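Local coordinates for protein glycosyltransferase Gtf1 (Streptococcus pneumoniae, PDB 4PQG) that is a bacterial glycosyltransferase of the GT-B fold, with two Rossmann-like domains and an added antiparallel beta-sheet domain, at residues D371-L374 with R375-I378; D455-E458 with D459-K462. All coordinates share one frame; numbering follows the deposited sequence.

Contact 1: D371-L374 with R375-I378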
loop_
_atom_site.group_PDB
_atom_site.type_symbol
_atom_site.label_atom_id
_atom_site.label_comp_id
_atom_site.label_asym_id
_atom_site.label_seq_id
_atom_site.Cartn_x
_atom_site.Cartn_y
_atom_site.Cartn_z
ATOM N N ASP A 371 3.815 -0.185 -17.168
ATOM C CA ASP A 371 4.998 -0.899 -17.664
ATOM C C ASP A 371 4.985 -1.175 -19.171
ATOM O O ASP A 371 6.028 -1.060 -19.820
ATOM C CB ASP A 371 5.315 -2.183 -16.871
ATOM C CG ASP A 371 4.146 -3.161 -16.800
ATOM O OD1 ASP A 371 3.127 -2.998 -17.509
ATOM O OD2 ASP A 371 4.251 -4.116 -16.001
ATOM N N SER A 372 3.825 -1.533 -19.726
ATOM C CA SER A 372 3.732 -1.779 -21.165
ATOM C C SER A 372 4.103 -0.544 -21.989
ATOM O O SER A 372 4.935 -0.629 -22.892
ATOM C CB SER A 372 2.348 -2.291 -21.561
ATOM O OG SER A 372 2.066 -3.516 -20.916
ATOM N N LEU A 373 3.494 0.601 -21.679
ATOM C CA LEU A 373 3.860 1.850 -22.334
ATOM C C LEU A 373 5.349 2.174 -22.168
ATOM O O LEU A 373 6.015 2.542 -23.137
ATOM C CB LEU A 373 2.972 3.014 -21.852
ATOM C CG LEU A 373 3.332 4.422 -22.339
ATOM C CD1 LEU A 373 3.357 4.501 -23.867
ATOM C CD2 LEU A 373 2.379 5.469 -21.770
ATOM N N LEU A 374 5.878 2.007 -20.956
ATOM C CA LEU A 374 7.261 2.371 -20.679
ATOM C C LEU A 374 8.270 1.540 -21.501
ATOM O O LEU A 374 9.211 2.094 -22.069
ATOM C CB LEU A 374 7.560 2.295 -19.181
ATOM C CG LEU A 374 6.783 3.217 -18.235
ATOM C CD1 LEU A 374 7.316 3.036 -16.815
ATOM C CD2 LEU A 374 6.846 4.685 -18.655
ATOM N N ARG A 375 8.053 0.224 -21.550
ATOM C CA ARG A 375 8.819 -0.682 -22.402
ATOM C C ARG A 375 8.745 -0.301 -23.887
ATOM O O ARG A 375 9.737 -0.402 -24.609
ATOM C CB ARG A 375 8.322 -2.117 -22.222
ATOM C CG ARG A 375 8.759 -2.751 -20.920
ATOM C CD ARG A 375 8.579 -4.258 -20.928
ATOM N NE ARG A 375 7.189 -4.641 -20.672
ATOM C CZ ARG A 375 6.683 -4.930 -19.470
ATOM N NH1 ARG A 375 5.408 -5.269 -19.362
ATOM N NH2 ARG A 375 7.446 -4.890 -18.378
ATOM N N GLU A 376 7.563 0.122 -24.326
ATOM C CA GLU A 376 7.342 0.552 -25.697
ATOM C C GLU A 376 8.167 1.804 -26.054
ATOM O O GLU A 376 8.831 1.824 -27.093
ATOM C CB GLU A 376 5.847 0.758 -25.939
ATOM C CG GLU A 376 5.477 1.429 -27.247
ATOM C CD GLU A 376 4.002 1.813 -27.282
ATOM O OE1 GLU A 376 3.151 0.915 -27.106
ATOM O OE2 GLU A 376 3.697 3.014 -27.474
ATOM N N ILE A 377 8.132 2.821 -25.191
ATOM C CA ILE A 377 8.932 4.031 -25.369
ATOM C C ILE A 377 10.438 3.720 -25.413
ATOM O O ILE A 377 11.160 4.209 -26.296
ATOM C CB ILE A 377 8.633 5.093 -24.273
ATOM C CG1 ILE A 377 7.157 5.490 -24.310
ATOM C CG2 ILE A 377 9.510 6.331 -24.453
ATOM C CD1 ILE A 377 6.697 6.292 -23.114
ATOM N N ILE A 378 10.896 2.903 -24.470
ATOM C CA ILE A 378 12.290 2.497 -24.391
ATOM C C ILE A 378 12.716 1.739 -25.657
ATOM O O ILE A 378 13.767 2.046 -26.240
ATOM C CB ILE A 378 12.542 1.668 -23.114
ATOM C CG1 ILE A 378 12.289 2.536 -21.876
ATOM C CG2 ILE A 378 13.955 1.103 -23.081
ATOM C CD1 ILE A 378 12.131 1.735 -20.592
#
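The guanidinium of Arg375 lies over the first turn of the helix, with Asp371 CB and the backbone N of Ser372 over one of its faces, and Asp371 O 3.8 Å above the plane on a face, displaced toward the rim. The two charged side chains run alongside each other in the same direction, their flat ends inclined by 43°. Asp371 OD1 is 3.7 Å from Arg375 NH1, a long salt bridge: the oxygen sits well out of the guanidinium plane, so the attraction is one of charge, with no N-H directed at it. Arg375 CG, set beside the backbone N, lies 3.4 Å from Asp371 O, and the bend at chi3 (-80°) then turns the guanidinium toward Asp371. The same carboxylate oxygen, Asp371 OD1, takes a weak, strongly bent bond from Ser372 N at 2.7 Å; Asp371 CG, placed between N and the carbonyl carbon, swings the oxygen to that amide.

These residues belong to helix 371-380, the crossover of a beta-alpha-beta unit between strands 361-365 and 387-391 in the C-terminal Rossmann-like domain. Four i to i+4 backbone bonds join the turns, the straightest from Arg375 N to Asp371 O (174°).

Branched aliphatic residues suit the inward side: Leu374 and Ile377 pack on helix 343-353, while Ile378 rests on strand 387-391. Where the helix turns from this buried side toward solvent, Leu373 CD1 meets Ile377 CD1 at 3.9 Å, the two side chains crossing at a slant. Leu373 CD1 also has Glu376 OE2 at 3.9 Å, a methyl beside the carboxylate of an exposed, extended chain.

Contact 2: D455-E458 with D459-K462; sequences DHVE and DQIK
Asp459, next to Glu458 in the first turn of the helix, has its OD1 4.4 Å from Glu458 OE1. Lysines probably offset this gathering of negative charge: Asp459 OD1 has a salt bridge to Lys462 NZ with a weak hydrogen bond, and Glu458 OE1 pairs with Lys348 of helix 343-353. Acidic side chains probably also suit the N-terminal end, where the helix dipole has its positive pole. Gln460, bent at chi2 (73°), lies alongside Val457 and sets OE1 3.5 Å from Val457 CG1, an amide oxygen beside a methyl at the surface.

Val457 is the N-cap of helix 458-474, which follows strand 447-450, the edge strand of the C-terminal Rossmann-like sheet.

Ile461 begins the i to i+4 pattern, its N donating to Val457 O at 3.0 Å. Its side chain turns back toward the incoming loop: with CG1 beside the backbone N (chi1 -69°), CD1 reaches 3.7 Å from His456 C and 4.2 Å from His456 CB. A beta-branched aliphatic residue fits this buried position, where it also touches Trp345. Lys462 N repeats the backbone bond to Glu458 O, at 3.0 Å and 174°, while its long extended chain carries NZ back to Asp459.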
loop_
_atom_site.group_PDB
_atom_site.type_symbol
_atom_site.label_atom_id
_atom_site.label_comp_id
_atom_site.label_asym_id
_atom_site.label_seq_id
_atom_site.Cartn_x
_atom_site.Cartn_y
_atom_site.Cartn_z
ATOM N N ASP A 455 -2.532 22.237 -19.474
ATOM C CA ASP A 455 -2.620 21.642 -20.815
ATOM C C ASP A 455 -1.595 20.520 -21.062
ATOM O O ASP A 455 -1.742 19.740 -22.007
ATOM C CB ASP A 455 -2.613 22.701 -21.931
ATOM C CG ASP A 455 -1.458 23.667 -21.825
ATOM O OD1 ASP A 455 -0.397 23.308 -21.249
ATOM O OD2 ASP A 455 -1.618 24.802 -22.327
ATOM N N HIS A 456 -0.574 20.445 -20.204
ATOM C CA HIS A 456 0.378 19.326 -20.163
ATOM C C HIS A 456 0.930 18.944 -21.516
ATOM O O HIS A 456 0.828 17.786 -21.921
ATOM C CB HIS A 456 -0.246 18.102 -19.478
ATOM C CG HIS A 456 -0.590 18.325 -18.025
ATOM N ND1 HIS A 456 -1.855 18.452 -17.593
ATOM C CD2 HIS A 456 0.224 18.461 -16.902
ATOM C CE1 HIS A 456 -1.856 18.654 -16.264
ATOM N NE2 HIS A 456 -0.584 18.660 -15.842
ATOM N N VAL A 457 1.512 19.912 -22.229
ATOM C CA VAL A 457 2.101 19.657 -23.554
ATOM C C VAL A 457 3.356 18.790 -23.404
ATOM O O VAL A 457 4.355 19.221 -22.829
ATOM C CB VAL A 457 2.449 20.969 -24.305
ATOM C CG1 VAL A 457 2.946 20.671 -25.717
ATOM C CG2 VAL A 457 1.252 21.914 -24.335
ATOM N N GLU A 458 3.292 17.571 -23.926
ATOM C CA GLU A 458 4.371 16.595 -23.792
ATOM C C GLU A 458 5.742 17.081 -24.292
ATOM O O GLU A 458 6.746 16.924 -23.594
ATOM C CB GLU A 458 3.987 15.279 -24.463
ATOM C CG GLU A 458 4.955 14.148 -24.175
ATOM C CD GLU A 458 4.756 12.951 -25.085
ATOM O OE1 GLU A 458 5.082 13.046 -26.291
ATOM O OE2 GLU A 458 4.287 11.907 -24.593
ATOM N N ASP A 459 5.792 17.680 -25.478
ATOM C CA ASP A 459 7.062 18.232 -25.989
ATOM C C ASP A 459 7.724 19.260 -25.068
ATOM O O ASP A 459 8.942 19.228 -24.890
ATOM C CB ASP A 459 6.869 18.860 -27.369
ATOM C CG ASP A 459 6.529 17.841 -28.439
ATOM O OD1 ASP A 459 6.819 16.632 -28.268
ATOM O OD2 ASP A 459 5.974 18.264 -29.470
ATOM N N GLN A 460 6.924 20.177 -24.514
ATOM C CA GLN A 460 7.395 21.183 -23.550
ATOM C C GLN A 460 7.907 20.545 -22.269
ATOM O O GLN A 460 8.945 20.946 -21.737
ATOM C CB GLN A 460 6.270 22.143 -23.161
ATOM C CG GLN A 460 6.361 23.515 -23.787
ATOM C CD GLN A 460 6.014 23.480 -25.255
ATOM O OE1 GLN A 460 4.834 23.566 -25.632
ATOM N NE2 GLN A 460 7.039 23.348 -26.101
ATOM N N ILE A 461 7.158 19.565 -21.769
ATOM C CA ILE A 461 7.526 18.869 -20.536
ATOM C C ILE A 461 8.868 18.157 -20.678
ATOM O O ILE A 461 9.756 18.350 -19.850
ATOM C CB ILE A 461 6.436 17.877 -20.096
ATOM C CG1 ILE A 461 5.190 18.642 -19.627
ATOM C CG2 ILE A 461 6.962 16.935 -19.007
ATOM C CD1 ILE A 461 3.921 17.802 -19.683
ATOM N N LYS A 462 9.024 17.347 -21.719
ATOM C CA LYS A 462 10.261 16.594 -21.899
ATOM C C LYS A 462 11.459 17.527 -22.083
ATOM O O LYS A 462 12.556 17.240 -21.599
ATOM C CB LYS A 462 10.143 15.579 -23.043
ATOM C CG LYS A 462 10.717 16.001 -24.380
ATOM C CD LYS A 462 10.333 15.011 -25.465
ATOM C CE LYS A 462 10.588 15.612 -26.838
ATOM N NZ LYS A 462 9.692 14.996 -27.856
#

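How the contacts relate
Contacts 1 and 2 belong to the same C-terminal Rossmann-like domain, in series along the chain, with contact 1 closing before contact 2 opens. Their centres are 18 Å apart and their nearest atoms about 6 Å, so they do not touch. Helix 343-353 links them: Leu374 and Ile377 of contact 1 lean on Ile343, Asp344 and Val347, whereas Glu458, Ile461 and Lys462 of contact 2 meet Trp345 and Lys348. Neither reaches a ligand closely. The side chain of Leu374 is about 12 Å from the bound UDP, and that of His456 about 13 Å from the NAG; at these distances the two contacts do not line the ligand pocket directly.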